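Long-range contacts in carboxylesterase (Uncultured bacterium, PDB 5GMX), which hydrolyses carboxylic esters as a family VIII carboxylesterase related to the serine beta-lactamases, and also acts on oxyimino cephalosporins: residues Asp64-Thr69 with Asp200-Leu205; Leu205-Asp210 with Asn254-Arg259; Arg212-Leu217 with Ala362-Asp367. One frame throughout, in Å; residues are numbered along the deposited sequence.

Interaction 1 of 3, residues Asp64-Thr69 with Asp200-Leu205; sequences DTLINT and DYYIGL
The outer strands 67-68 and 201-202 of a small three-stranded antiparallel sheet face each other across its middle strand 269-270, and T69 and L66 bridge the gap to Y201 and to Y202 and L205. At one end, T69 OG1 and Y201 OH lie 2.7 Å apart in a hydrogen bond that either hydroxyl could donate; the two side chains arrive from opposite directions. T69 turns OG1 into the space between its backbone N and carbonyl carbon (chi1 60°), while CG2 rests 4.1 Å from Y201 CE2. The bond is part of a longer polar chain, because T69 OG1 also meets G268 O and Y201 OH also meets T73 OG1. At the other end the contact is apolar. L66 CD1 sits 3.8 Å from L205 CD1 and 4.0 Å from Y202 CE1, its side chain crossing that of Y202 at about a right angle. L205 CD1 lies over one face of the Y202 ring, so the three side chains meet in one cluster. L66 CD2 approaches D200 O, while the carboxylate of D200 pairs with R273. T69 immediately precedes Y70 and S71 of the ligand pocket, its side chain about 8 Å from bound phenylmethanesulfonic acid. Y201 packs on M76 of helix 72-86; S71 just before this helix and K74 in its first turn form an SxxK pattern, as in the active sites of serine beta-lactamases.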
ATOM      1  N   ASP A  64      11.877 -15.618  -3.415  1.00 15.65           N
ATOM      2  CA  ASP A  64      11.347 -14.656  -4.380  1.00 17.91           C
ATOM      3  C   ASP A  64       9.834 -14.766  -4.607  1.00 16.81           C
ATOM      4  O   ASP A  64       9.312 -14.186  -5.557  1.00 14.78           O
ATOM      5  CB  ASP A  64      12.081 -14.810  -5.721  1.00 20.44           C
ATOM      6  CG  ASP A  64      11.827 -16.154  -6.385  1.00 27.12           C
ATOM      7  OD1 ASP A  64      11.282 -17.065  -5.719  1.00 28.22           O
ATOM      8  OD2 ASP A  64      12.215 -16.317  -7.565  1.00 27.80           O
ATOM      9  N   THR A  65       9.145 -15.504  -3.742  1.00 13.74           N
ATOM     10  CA  THR A  65       7.702 -15.692  -3.880  1.00 18.76           C
ATOM     11  C   THR A  65       6.956 -14.362  -3.700  1.00 13.93           C
ATOM     12  O   THR A  65       7.283 -13.566  -2.819  1.00 15.01           O
ATOM     13  CB  THR A  65       7.181 -16.747  -2.873  1.00 15.72           C
ATOM     14  OG1 THR A  65       7.710 -18.032  -3.223  1.00 19.81           O
ATOM     15  CG2 THR A  65       5.659 -16.826  -2.887  1.00 11.69           C
ATOM     16  N   LEU A  66       5.976 -14.121  -4.568  1.00 11.49           N
ATOM     17  CA  LEU A  66       5.147 -12.916  -4.519  1.00 15.72           C
ATOM     18  C   LEU A  66       3.691 -13.222  -4.150  1.00 18.26           C
ATOM     19  O   LEU A  66       3.198 -14.319  -4.393  1.00 16.53           O
ATOM     20  CB  LEU A  66       5.168 -12.201  -5.873  1.00 12.04           C
ATOM     21  CG  LEU A  66       6.543 -11.788  -6.404  1.00 15.92           C
ATOM     22  CD1 LEU A  66       6.422 -11.482  -7.874  1.00  9.06           C
ATOM     23  CD2 LEU A  66       7.072 -10.578  -5.640  1.00 14.26           C
ATOM     24  N   ILE A  67       3.001 -12.232  -3.595  1.00 14.74           N
ATOM     25  CA  ILE A  67       1.580 -12.362  -3.277  1.00 19.62           C
ATOM     26  C   ILE A  67       0.892 -11.004  -3.441  1.00 12.24           C
ATOM     27  O   ILE A  67       1.524  -9.952  -3.292  1.00 14.23           O
ATOM     28  CB  ILE A  67       1.362 -12.902  -1.829  1.00 19.07           C
ATOM     29  CG1 ILE A  67      -0.072 -13.404  -1.616  1.00 20.87           C
ATOM     30  CG2 ILE A  67       1.742 -11.861  -0.784  1.00 13.30           C
ATOM     31  CD1 ILE A  67      -0.487 -14.551  -2.542  1.00 19.84           C
ATOM     32  N   ASN A  68      -0.391 -11.026  -3.779  1.00 17.53           N
ATOM     33  CA  ASN A  68      -1.188  -9.807  -3.801  1.00 14.75           C
ATOM     34  C   ASN A  68      -1.209  -9.173  -2.411  1.00 16.53           C
ATOM     35  O   ASN A  68      -1.434  -9.856  -1.413  1.00 19.25           O
ATOM     36  CB  ASN A  68      -2.604 -10.106  -4.280  1.00 16.16           C
ATOM     37  CG  ASN A  68      -3.360  -8.859  -4.682  1.00 19.70           C
ATOM     38  OD1 ASN A  68      -3.326  -8.456  -5.838  1.00 22.86           O
ATOM     39  ND2 ASN A  68      -4.041  -8.238  -3.724  1.00 18.74           N
ATOM     40  N   THR A  69      -0.963  -7.872  -2.336  1.00 16.49           N
ATOM     41  CA  THR A  69      -0.886  -7.201  -1.038  1.00 16.16           C
ATOM     42  C   THR A  69      -2.069  -6.273  -0.771  1.00 15.92           C
ATOM     43  O   THR A  69      -2.113  -5.614   0.265  1.00 19.37           O
ATOM     44  CB  THR A  69       0.402  -6.374  -0.915  1.00 18.29           C
ATOM     45  OG1 THR A  69       0.427  -5.376  -1.943  1.00 16.97           O
ATOM     46  CG2 THR A  69       1.638  -7.274  -1.045  1.00 16.93           C
ATOM     47  N   ASP A 200      11.062  -7.213  -5.916  1.00 14.64           N
ATOM     48  CA  ASP A 200      10.251  -7.747  -4.829  1.00 15.88           C
ATOM     49  C   ASP A 200       8.944  -6.960  -4.600  1.00 18.13           C
ATOM     50  O   ASP A 200       8.229  -7.215  -3.631  1.00 15.59           O
ATOM     51  CB  ASP A 200      11.057  -7.796  -3.528  1.00 14.52           C
ATOM     52  CG  ASP A 200      11.997  -9.009  -3.455  1.00 27.49           C
ATOM     53  OD1 ASP A 200      11.646 -10.100  -3.977  1.00 28.30           O
ATOM     54  OD2 ASP A 200      13.084  -8.878  -2.849  1.00 24.23           O
ATOM     55  N   TYR A 201       8.644  -6.005  -5.476  1.00 12.05           N
ATOM     56  CA  TYR A 201       7.331  -5.348  -5.464  1.00 13.88           C
ATOM     57  C   TYR A 201       6.981  -4.772  -6.833  1.00 14.36           C
ATOM     58  O   TYR A 201       7.708  -3.935  -7.377  1.00 15.76           O
ATOM     59  CB  TYR A 201       7.263  -4.238  -4.404  1.00 10.97           C
ATOM     60  CG  TYR A 201       5.840  -3.964  -3.967  1.00 13.50           C
ATOM     61  CD1 TYR A 201       4.989  -3.182  -4.733  1.00 12.85           C
ATOM     62  CD2 TYR A 201       5.344  -4.509  -2.805  1.00 16.98           C
ATOM     63  CE1 TYR A 201       3.675  -2.949  -4.344  1.00 16.52           C
ATOM     64  CE2 TYR A 201       4.032  -4.283  -2.406  1.00 19.28           C
ATOM     65  CZ  TYR A 201       3.205  -3.502  -3.171  1.00 20.52           C
ATOM     66  OH  TYR A 201       1.901  -3.288  -2.748  1.00 15.47           O
ATOM     67  N   TYR A 202       5.842  -5.203  -7.363  1.00 11.59           N
ATOM     68  CA  TYR A 202       5.389  -4.800  -8.689  1.00 13.54           C
ATOM     69  C   TYR A 202       3.968  -4.227  -8.661  1.00 11.67           C
ATOM     70  O   TYR A 202       3.100  -4.729  -7.954  1.00 12.35           O
ATOM     71  CB  TYR A 202       5.400  -5.991  -9.657  1.00 10.60           C
ATOM     72  CG  TYR A 202       6.734  -6.679  -9.843  1.00 17.26           C
ATOM     73  CD1 TYR A 202       7.203  -7.597  -8.910  1.00 11.90           C
ATOM     74  CD2 TYR A 202       7.510  -6.440 -10.975  1.00 15.42           C
ATOM     75  CE1 TYR A 202       8.427  -8.233  -9.087  1.00 15.15           C
ATOM     76  CE2 TYR A 202       8.724  -7.082 -11.161  1.00 14.20           C
ATOM     77  CZ  TYR A 202       9.176  -7.972 -10.215  1.00 17.37           C
ATOM     78  OH  TYR A 202      10.386  -8.620 -10.397  1.00 17.79           O
ATOM     79  N   ILE A 203       3.742  -3.187  -9.449  1.00 12.74           N
ATOM     80  CA  ILE A 203       2.391  -2.751  -9.765  1.00 16.57           C
ATOM     81  C   ILE A 203       2.228  -2.943 -11.258  1.00 13.94           C
ATOM     82  O   ILE A 203       2.761  -2.168 -12.052  1.00 15.91           O
ATOM     83  CB  ILE A 203       2.134  -1.295  -9.355  1.00 12.57           C
ATOM     84  CG1 ILE A 203       2.403  -1.115  -7.855  1.00 11.54           C
ATOM     85  CG2 ILE A 203       0.693  -0.896  -9.693  1.00 14.08           C
ATOM     86  CD1 ILE A 203       2.449   0.333  -7.409  1.00 15.87           C
ATOM     87  N   GLY A 204       1.520  -4.005 -11.634  1.00 17.18           N
ATOM     88  CA  GLY A 204       1.545  -4.481 -13.004  1.00 16.66           C
ATOM     89  C   GLY A 204       2.666  -5.500 -13.098  1.00 17.24           C
ATOM     90  O   GLY A 204       3.832  -5.135 -13.246  1.00 18.14           O
ATOM     91  N   LEU A 205       2.328  -6.778 -12.961  1.00 16.54           N
ATOM     92  CA  LEU A 205       3.348  -7.821 -12.926  1.00 17.43           C
ATOM     93  C   LEU A 205       3.681  -8.344 -14.329  1.00 18.12           C
ATOM     94  O   LEU A 205       2.803  -8.865 -15.021  1.00 19.92           O
ATOM     95  CB  LEU A 205       2.888  -8.975 -12.031  1.00 16.52           C
ATOM     96  CG  LEU A 205       3.944 -10.049 -11.776  1.00 18.96           C
ATOM     97  CD1 LEU A 205       5.039  -9.504 -10.864  1.00 15.20           C
ATOM     98  CD2 LEU A 205       3.308 -11.286 -11.195  1.00 18.27           C
TER

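Interaction 2 of 3, residues Leu205-Asp210 with Asn254-Arg259; sequences LPASED and NDRAWR
D210 forms a salt-bridge network with R256 and R259, two arginines from the first turn of helix 256-260. R259 grips it side-on: NE gives a nearly straight bond to OD1 (3.0 Å), and NH2 reaches the syn lone pair of OD2 at 2.9 Å. The carboxylate and this guanidinium are only 34° apart in plane. R256 comes in differently, its guanidinium turned 78° to the carboxylate; NH1 meets D210 OD1 at 2.7 Å from above the carboxylate plane, on the face opposite R259 NE.

The same R256 grips the backbone of L205 end-on. NH2 lies in the carbonyl plane, 2.9 Å from L205 O, and NH1 reaches that oxygen at 3.0 Å from above the plane, so NH1 serves two acceptors through bent bonds. A207 CA covers one face of the R256 guanidinium. A main-chain bond between L205 N and R259 O (2.9 Å) ties the loop to the helix beside these charges.

Further out, the arginines are placed by the helix itself. R256 bends at chi2 (63°) to bring its end across to the loop. R259 bends at chi3, so that R256 CA and D255 O cover one face of its guanidinium, and NH1 bonds to A253 O. D255 is the N-cap, its OD2 accepting from W258 N at 3.1 Å. V213 and Q269 also pack against R259.

D210 OD1 takes donors from both faces of its plane and OD2 takes one more, which would favour the ionised carboxylate and tie the loop to the helix by charge as well as by backbone bonds.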
ATOM      1  N   LEU A 205       2.328  -6.778 -12.961  1.00 16.54           N
ATOM      2  CA  LEU A 205       3.348  -7.821 -12.926  1.00 17.43           C
ATOM      3  C   LEU A 205       3.681  -8.344 -14.329  1.00 18.12           C
ATOM      4  O   LEU A 205       2.803  -8.865 -15.021  1.00 19.92           O
ATOM      5  CB  LEU A 205       2.888  -8.975 -12.031  1.00 16.52           C
ATOM      6  CG  LEU A 205       3.944 -10.049 -11.776  1.00 18.96           C
ATOM      7  CD1 LEU A 205       5.039  -9.504 -10.864  1.00 15.20           C
ATOM      8  CD2 LEU A 205       3.308 -11.286 -11.195  1.00 18.27           C
ATOM      9  N   PRO A 206       4.950  -8.209 -14.753  1.00 18.45           N
ATOM     10  CA  PRO A 206       5.392  -8.753 -16.051  1.00 22.25           C
ATOM     11  C   PRO A 206       5.164 -10.265 -16.140  1.00 19.97           C
ATOM     12  O   PRO A 206       5.361 -10.954 -15.142  1.00 19.57           O
ATOM     13  CB  PRO A 206       6.897  -8.432 -16.083  1.00 17.85           C
ATOM     14  CG  PRO A 206       7.076  -7.301 -15.103  1.00 22.35           C
ATOM     15  CD  PRO A 206       6.050  -7.553 -14.021  1.00 17.99           C
ATOM     16  N   ALA A 207       4.779 -10.775 -17.308  1.00 18.36           N
ATOM     17  CA  ALA A 207       4.536 -12.216 -17.461  1.00 23.22           C
ATOM     18  C   ALA A 207       5.723 -13.071 -16.986  1.00 18.34           C
ATOM     19  O   ALA A 207       5.537 -14.112 -16.345  1.00 21.20           O
ATOM     20  CB  ALA A 207       4.204 -12.546 -18.909  1.00 24.06           C
ATOM     21  N   SER A 208       6.934 -12.612 -17.275  1.00 19.71           N
ATOM     22  CA  SER A 208       8.151 -13.340 -16.897  1.00 24.28           C
ATOM     23  C   SER A 208       8.287 -13.599 -15.390  1.00 24.44           C
ATOM     24  O   SER A 208       9.034 -14.491 -14.976  1.00 24.90           O
ATOM     25  CB  SER A 208       9.387 -12.588 -17.401  1.00 21.52           C
ATOM     26  OG  SER A 208       9.454 -11.270 -16.881  1.00 25.40           O
ATOM     27  N   GLU A 209       7.570 -12.829 -14.575  1.00 20.55           N
ATOM     28  CA  GLU A 209       7.650 -12.967 -13.124  1.00 19.04           C
ATOM     29  C   GLU A 209       6.446 -13.723 -12.547  1.00 19.82           C
ATOM     30  O   GLU A 209       6.422 -14.058 -11.361  1.00 19.08           O
ATOM     31  CB  GLU A 209       7.766 -11.586 -12.465  1.00 22.66           C
ATOM     32  CG  GLU A 209       8.926 -10.735 -12.974  1.00 19.69           C
ATOM     33  CD  GLU A 209      10.270 -11.461 -12.889  1.00 28.39           C
ATOM     34  OE1 GLU A 209      10.509 -12.160 -11.880  1.00 24.65           O
ATOM     35  OE2 GLU A 209      11.083 -11.341 -13.837  1.00 37.28           O
ATOM     36  N   ASP A 210       5.463 -14.023 -13.391  1.00 20.19           N
ATOM     37  CA  ASP A 210       4.193 -14.533 -12.883  1.00 20.26           C
ATOM     38  C   ASP A 210       4.307 -15.901 -12.217  1.00 20.54           C
ATOM     39  O   ASP A 210       3.491 -16.241 -11.369  1.00 20.04           O
ATOM     40  CB  ASP A 210       3.144 -14.600 -13.993  1.00 18.89           C
ATOM     41  CG  ASP A 210       1.728 -14.592 -13.438  1.00 25.64           C
ATOM     42  OD1 ASP A 210       1.244 -13.502 -13.061  1.00 23.50           O
ATOM     43  OD2 ASP A 210       1.106 -15.673 -13.352  1.00 21.78           O
ATOM     44  N   ASN A 254      -5.978 -14.405  -7.775  1.00 24.62           N
ATOM     45  CA  ASN A 254      -5.475 -15.602  -8.443  1.00 24.92           C
ATOM     46  C   ASN A 254      -5.715 -15.574  -9.953  1.00 24.68           C
ATOM     47  O   ASN A 254      -5.461 -16.553 -10.653  1.00 26.44           O
ATOM     48  CB  ASN A 254      -6.118 -16.849  -7.834  1.00 24.63           C
ATOM     49  CG  ASN A 254      -5.815 -17.000  -6.343  1.00 26.77           C
ATOM     50  OD1 ASN A 254      -4.719 -16.676  -5.876  1.00 27.44           O
ATOM     51  ND2 ASN A 254      -6.792 -17.487  -5.594  1.00 24.23           N
ATOM     52  N   ASP A 255      -6.190 -14.438 -10.447  1.00 22.61           N
ATOM     53  CA  ASP A 255      -6.446 -14.257 -11.868  1.00 19.34           C
ATOM     54  C   ASP A 255      -5.314 -13.459 -12.494  1.00 20.13           C
ATOM     55  O   ASP A 255      -4.928 -12.412 -11.978  1.00 22.23           O
ATOM     56  CB  ASP A 255      -7.806 -13.577 -12.071  1.00 23.27           C
ATOM     57  CG  ASP A 255      -8.109 -13.270 -13.528  1.00 27.69           C
ATOM     58  OD1 ASP A 255      -8.724 -14.113 -14.216  1.00 32.00           O
ATOM     59  OD2 ASP A 255      -7.728 -12.174 -13.989  1.00 35.47           O
ATOM     60  N   ARG A 256      -4.760 -13.983 -13.585  1.00 19.31           N
ATOM     61  CA  ARG A 256      -3.593 -13.381 -14.227  1.00 21.96           C
ATOM     62  C   ARG A 256      -3.884 -11.980 -14.751  1.00 21.98           C
ATOM     63  O   ARG A 256      -3.026 -11.107 -14.671  1.00 20.39           O
ATOM     64  CB  ARG A 256      -3.074 -14.281 -15.363  1.00 18.34           C
ATOM     65  CG  ARG A 256      -2.069 -13.618 -16.312  1.00 19.23           C
ATOM     66  CD  ARG A 256      -0.757 -13.196 -15.625  1.00 17.68           C
ATOM     67  NE  ARG A 256       0.018 -12.289 -16.476  1.00 21.14           N
ATOM     68  CZ  ARG A 256       0.979 -11.473 -16.041  1.00 23.54           C
ATOM     69  NH1 ARG A 256       1.300 -11.431 -14.752  1.00 20.63           N
ATOM     70  NH2 ARG A 256       1.606 -10.677 -16.896  1.00 18.34           N
ATOM     71  N   ALA A 257      -5.085 -11.762 -15.282  1.00 20.13           N
ATOM     72  CA  ALA A 257      -5.432 -10.454 -15.840  1.00 22.98           C
ATOM     73  C   ALA A 257      -5.385  -9.378 -14.757  1.00 19.01           C
ATOM     74  O   ALA A 257      -4.959  -8.249 -15.002  1.00 18.12           O
ATOM     75  CB  ALA A 257      -6.811 -10.492 -16.504  1.00 17.25           C
ATOM     76  N   TRP A 258      -5.804  -9.746 -13.555  1.00 19.18           N
ATOM     77  CA  TRP A 258      -5.740  -8.838 -12.413  1.00 21.34           C
ATOM     78  C   TRP A 258      -4.283  -8.472 -12.109  1.00 19.32           C
ATOM     79  O   TRP A 258      -3.927  -7.294 -12.053  1.00 15.75           O
ATOM     80  CB  TRP A 258      -6.422  -9.485 -11.201  1.00 16.64           C
ATOM     81  CG  TRP A 258      -6.191  -8.811  -9.872  1.00 17.14           C
ATOM     82  CD1 TRP A 258      -5.233  -9.130  -8.951  1.00 16.49           C
ATOM     83  CD2 TRP A 258      -6.962  -7.744  -9.295  1.00 16.96           C
ATOM     84  NE1 TRP A 258      -5.346  -8.317  -7.848  1.00 16.88           N
ATOM     85  CE2 TRP A 258      -6.401  -7.459  -8.032  1.00 16.55           C
ATOM     86  CE3 TRP A 258      -8.063  -6.994  -9.728  1.00 22.09           C
ATOM     87  CZ2 TRP A 258      -6.900  -6.458  -7.201  1.00 18.04           C
ATOM     88  CZ3 TRP A 258      -8.560  -5.999  -8.899  1.00 15.31           C
ATOM     89  CH2 TRP A 258      -7.980  -5.745  -7.647  1.00 19.06           C
ATOM     90  N   ARG A 259      -3.434  -9.482 -11.966  1.00 16.18           N
ATOM     91  CA  ARG A 259      -2.023  -9.249 -11.672  1.00 19.06           C
ATOM     92  C   ARG A 259      -1.302  -8.461 -12.776  1.00 16.26           C
ATOM     93  O   ARG A 259      -0.394  -7.686 -12.495  1.00 16.70           O
ATOM     94  CB  ARG A 259      -1.312 -10.584 -11.440  1.00 15.19           C
ATOM     95  CG  ARG A 259      -1.902 -11.369 -10.291  1.00 14.94           C
ATOM     96  CD  ARG A 259      -1.034 -12.555  -9.906  1.00 20.51           C
ATOM     97  NE  ARG A 259      -0.899 -13.519 -10.987  1.00 18.59           N
ATOM     98  CZ  ARG A 259      -1.718 -14.545 -11.170  1.00 24.75           C
ATOM     99  NH1 ARG A 259      -2.739 -14.729 -10.343  1.00 25.44           N
ATOM    100  NH2 ARG A 259      -1.528 -15.379 -12.183  1.00 24.29           N
TER

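Interaction 3 of 3, residues Arg212-Leu217 with Ala362-Asp367; sequences RVAEML and AMNQMD
L217 and N364 lie side by side and point the same way, with L217 CD1 3.9 Å from N364 ND2. The backbone of N364 places its CB 3.1 Å from E215 O; chi1 (64°) then turns CG and the amide between the backbone N and the carbonyl carbon, where ND2 makes a weak hydrogen bond, 3.2 Å long, to the same E215 O. The other end of that amide looks elsewhere: OD1 accepts from G33 N at the start of the adjacent strand 33-40. L217 CB and CG rest against N364 O, which also takes the L217 N-H at 2.7 Å.

A second backbone bond, M366 N to L217 O (3.0 Å), completes a single parallel beta bridge between L217 and Q365. It forms just beyond the end of strand 357-363, an inner strand of the seven-stranded antiparallel sheet of the serine beta-lactamase fold, and so fastens the 212-217 loop to the sheet where the strand runs out.

Q365 starts away from the loop, then bends at chi2 (59°) and swings its amide back beside L217. Its NE2 lies in the M366 carbonyl plane, on a lone pair of M366 O and 2.9 Å from it; that oxygen in turn lies in the plane of the Q365 amide. NE2 also donates to P218 O, and OE1 comes up beside L217 CB.

The selenomethionines meet on another side. M216 sets CG anti to its backbone N (chi1 -176°) and bends twice, so that SE sits 3.9 Å from M366 CG, the two chains crossing at about a right angle. M366 CG also touches L217 O; the M366 side chain lies about 7 Å from bound phenylmethanesulfonic acid and packs on A250 and on W344, a residue of its pocket.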
ATOM      1  N   ARG A 212       6.189 -16.686 -10.024  1.00 15.53           N
ATOM      2  CA  ARG A 212       6.582 -16.506  -8.628  1.00 15.85           C
ATOM      3  C   ARG A 212       5.394 -16.310  -7.689  1.00 16.69           C
ATOM      4  O   ARG A 212       5.556 -16.330  -6.470  1.00 15.77           O
ATOM      5  CB  ARG A 212       7.533 -15.315  -8.497  1.00 18.34           C
ATOM      6  CG  ARG A 212       8.833 -15.475  -9.272  1.00 19.63           C
ATOM      7  CD  ARG A 212       9.532 -14.135  -9.443  1.00 17.76           C
ATOM      8  NE  ARG A 212       9.713 -13.479  -8.150  1.00 16.89           N
ATOM      9  CZ  ARG A 212      10.118 -12.225  -7.997  1.00 15.07           C
ATOM     10  NH1 ARG A 212      10.397 -11.481  -9.056  1.00 13.95           N
ATOM     11  NH2 ARG A 212      10.252 -11.724  -6.779  1.00 17.71           N
ATOM     12  N   VAL A 213       4.201 -16.102  -8.245  1.00 17.75           N
ATOM     13  CA  VAL A 213       3.049 -15.760  -7.413  1.00 16.20           C
ATOM     14  C   VAL A 213       2.518 -16.957  -6.623  1.00 18.01           C
ATOM     15  O   VAL A 213       2.265 -18.027  -7.176  1.00 20.73           O
ATOM     16  CB  VAL A 213       1.901 -15.159  -8.253  1.00 17.78           C
ATOM     17  CG1 VAL A 213       0.728 -14.785  -7.364  1.00 20.53           C
ATOM     18  CG2 VAL A 213       2.387 -13.934  -8.988  1.00 17.01           C
ATOM     19  N   ALA A 214       2.357 -16.763  -5.319  1.00 14.84           N
ATOM     20  CA  ALA A 214       1.742 -17.765  -4.467  1.00 16.17           C
ATOM     21  C   ALA A 214       0.236 -17.700  -4.633  1.00 18.72           C
ATOM     22  O   ALA A 214      -0.278 -16.778  -5.252  1.00 17.55           O
ATOM     23  CB  ALA A 214       2.122 -17.544  -3.016  1.00 15.36           C
ATOM     24  N   GLU A 215      -0.472 -18.663  -4.057  1.00 24.18           N
ATOM     25  CA  GLU A 215      -1.926 -18.716  -4.178  1.00 19.81           C
ATOM     26  C   GLU A 215      -2.589 -17.991  -3.022  1.00 22.60           C
ATOM     27  O   GLU A 215      -2.305 -18.274  -1.858  1.00 24.76           O
ATOM     28  CB  GLU A 215      -2.400 -20.169  -4.235  1.00 24.20           C
ATOM     29  CG  GLU A 215      -3.907 -20.339  -4.289  1.00 34.12           C
ATOM     30  CD  GLU A 215      -4.337 -21.786  -4.084  1.00 44.55           C
ATOM     31  OE1 GLU A 215      -3.481 -22.628  -3.718  1.00 43.26           O
ATOM     32  OE2 GLU A 215      -5.531 -22.084  -4.307  1.00 41.80           O
HETATM   33  N   MSE A 216      -3.472 -17.049  -3.338  1.00 22.18           N
HETATM   34  CA  MSE A 216      -4.183 -16.329  -2.292  1.00 23.68           C
HETATM   35  C   MSE A 216      -5.280 -17.204  -1.685  1.00 27.03           C
HETATM   36  O   MSE A 216      -6.000 -17.890  -2.402  1.00 27.80           O
HETATM   37  CB  MSE A 216      -4.787 -15.044  -2.832  1.00 24.02           C
HETATM   38  CG  MSE A 216      -5.452 -14.218  -1.740  1.00 35.97           C
HETATM   39 SE   MSE A 216      -4.090 -13.429  -0.577  1.00 56.38          SE
HETATM   40  CE  MSE A 216      -3.380 -12.248  -1.897  1.00 26.57           C
ATOM     41  N   LEU A 217      -5.410 -17.181  -0.363  1.00 29.90           N
ATOM     42  CA  LEU A 217      -6.383 -18.044   0.302  1.00 32.23           C
ATOM     43  C   LEU A 217      -7.397 -17.255   1.136  1.00 25.51           C
ATOM     44  O   LEU A 217      -7.025 -16.489   2.026  1.00 27.92           O
ATOM     45  CB  LEU A 217      -5.662 -19.068   1.181  1.00 22.58           C
ATOM     46  CG  LEU A 217      -4.500 -19.766   0.470  1.00 29.71           C
ATOM     47  CD1 LEU A 217      -3.670 -20.593   1.442  1.00 29.73           C
ATOM     48  CD2 LEU A 217      -4.990 -20.613  -0.691  1.00 32.14           C
ATOM     49  N   ALA A 362       3.854  -9.846   4.337  1.00 14.68           N
ATOM     50  CA  ALA A 362       2.920 -10.276   3.289  1.00 16.34           C
ATOM     51  C   ALA A 362       2.717 -11.787   3.325  1.00 18.09           C
ATOM     52  O   ALA A 362       3.683 -12.541   3.413  1.00 15.80           O
ATOM     53  CB  ALA A 362       3.413  -9.839   1.912  1.00 12.54           C
HETATM   54  N   MSE A 363       1.468 -12.227   3.225  1.00 14.33           N
HETATM   55  CA  MSE A 363       1.139 -13.636   3.403  1.00 17.91           C
HETATM   56  C   MSE A 363      -0.051 -14.031   2.536  1.00 19.77           C
HETATM   57  O   MSE A 363      -0.761 -13.166   2.033  1.00 18.69           O
HETATM   58  CB  MSE A 363       0.847 -13.921   4.877  1.00 14.41           C
HETATM   59  CG  MSE A 363      -0.563 -13.557   5.322  1.00 26.44           C
HETATM   60 SE   MSE A 363      -1.121 -11.672   5.103  1.00 36.38          SE
HETATM   61  CE  MSE A 363       0.441 -10.822   5.764  1.00 32.84           C
ATOM     62  N   ASN A 364      -0.270 -15.333   2.352  1.00 18.03           N
ATOM     63  CA  ASN A 364      -1.340 -15.769   1.465  1.00 21.74           C
ATOM     64  C   ASN A 364      -2.603 -16.278   2.174  1.00 23.53           C
ATOM     65  O   ASN A 364      -3.623 -16.508   1.521  1.00 26.33           O
ATOM     66  CB  ASN A 364      -0.813 -16.835   0.493  1.00 22.62           C
ATOM     67  CG  ASN A 364      -0.370 -18.114   1.188  1.00 20.67           C
ATOM     68  OD1 ASN A 364      -0.174 -18.150   2.401  1.00 18.48           O
ATOM     69  ND2 ASN A 364      -0.179 -19.165   0.402  1.00 17.76           N
ATOM     70  N   GLN A 365      -2.546 -16.458   3.492  1.00 21.16           N
ATOM     71  CA  GLN A 365      -3.746 -16.818   4.254  1.00 23.53           C
ATOM     72  C   GLN A 365      -4.402 -15.588   4.876  1.00 21.91           C
ATOM     73  O   GLN A 365      -3.889 -15.005   5.831  1.00 23.16           O
ATOM     74  CB  GLN A 365      -3.429 -17.828   5.354  1.00 27.72           C
ATOM     75  CG  GLN A 365      -4.640 -18.160   6.229  1.00 27.04           C
ATOM     76  CD  GLN A 365      -5.798 -18.744   5.429  1.00 27.84           C
ATOM     77  OE1 GLN A 365      -5.696 -19.846   4.896  1.00 27.25           O
ATOM     78  NE2 GLN A 365      -6.901 -17.997   5.329  1.00 28.44           N
HETATM   79  N   MSE A 366      -5.547 -15.202   4.337  1.00 22.38           N
HETATM   80  CA  MSE A 366      -6.232 -14.007   4.796  1.00 25.54           C
HETATM   81  C   MSE A 366      -6.963 -14.234   6.110  1.00 28.42           C
HETATM   82  O   MSE A 366      -7.401 -15.342   6.402  1.00 26.13           O
HETATM   83  CB  MSE A 366      -7.221 -13.530   3.738  1.00 25.33           C
HETATM   84  CG  MSE A 366      -6.585 -13.151   2.419  1.00 22.09           C
HETATM   85 SE   MSE A 366      -7.969 -12.616   1.159  1.00 62.62          SE
HETATM   86  CE  MSE A 366      -8.546 -10.962   1.996  1.00 37.11           C
ATOM     87  N   ASP A 367      -7.077 -13.172   6.897  1.00 29.32           N
ATOM     88  CA  ASP A 367      -7.885 -13.171   8.107  1.00 32.72           C
ATOM     89  C   ASP A 367      -8.857 -12.002   8.007  1.00 38.16           C
ATOM     90  O   ASP A 367      -8.661 -11.111   7.185  1.00 35.99           O
ATOM     91  CB  ASP A 367      -7.009 -13.061   9.360  1.00 38.75           C
ATOM     92  CG  ASP A 367      -7.742 -13.485  10.626  1.00 52.29           C
ATOM     93  OD1 ASP A 367      -8.992 -13.416  10.651  1.00 49.16           O
ATOM     94  OD2 ASP A 367      -7.066 -13.900  11.594  1.00 60.69           O
TER

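Overall arrangement
Interactions 1 and 3 are buried; interaction 2 is partly open to solvent, which suits its salt-bridge network, whereas interaction 1 combines one hydroxyl pair with apolar contact and interaction 3 rests on backbone bonds and selenomethionine packing. L205 belongs to both interactions 1 and 2: its side chain faces L66 while its backbone holds helix 256-260. Segment 212-217 continues the same loop to interaction 3, and R212 returns to interaction 1 by donating to D64 O, as A214 N does to L66 O. W258 NE1 bonds N68 OD1, joining interactions 1 and 2, and N254 OD1 takes M216 N, joining 2 and 3.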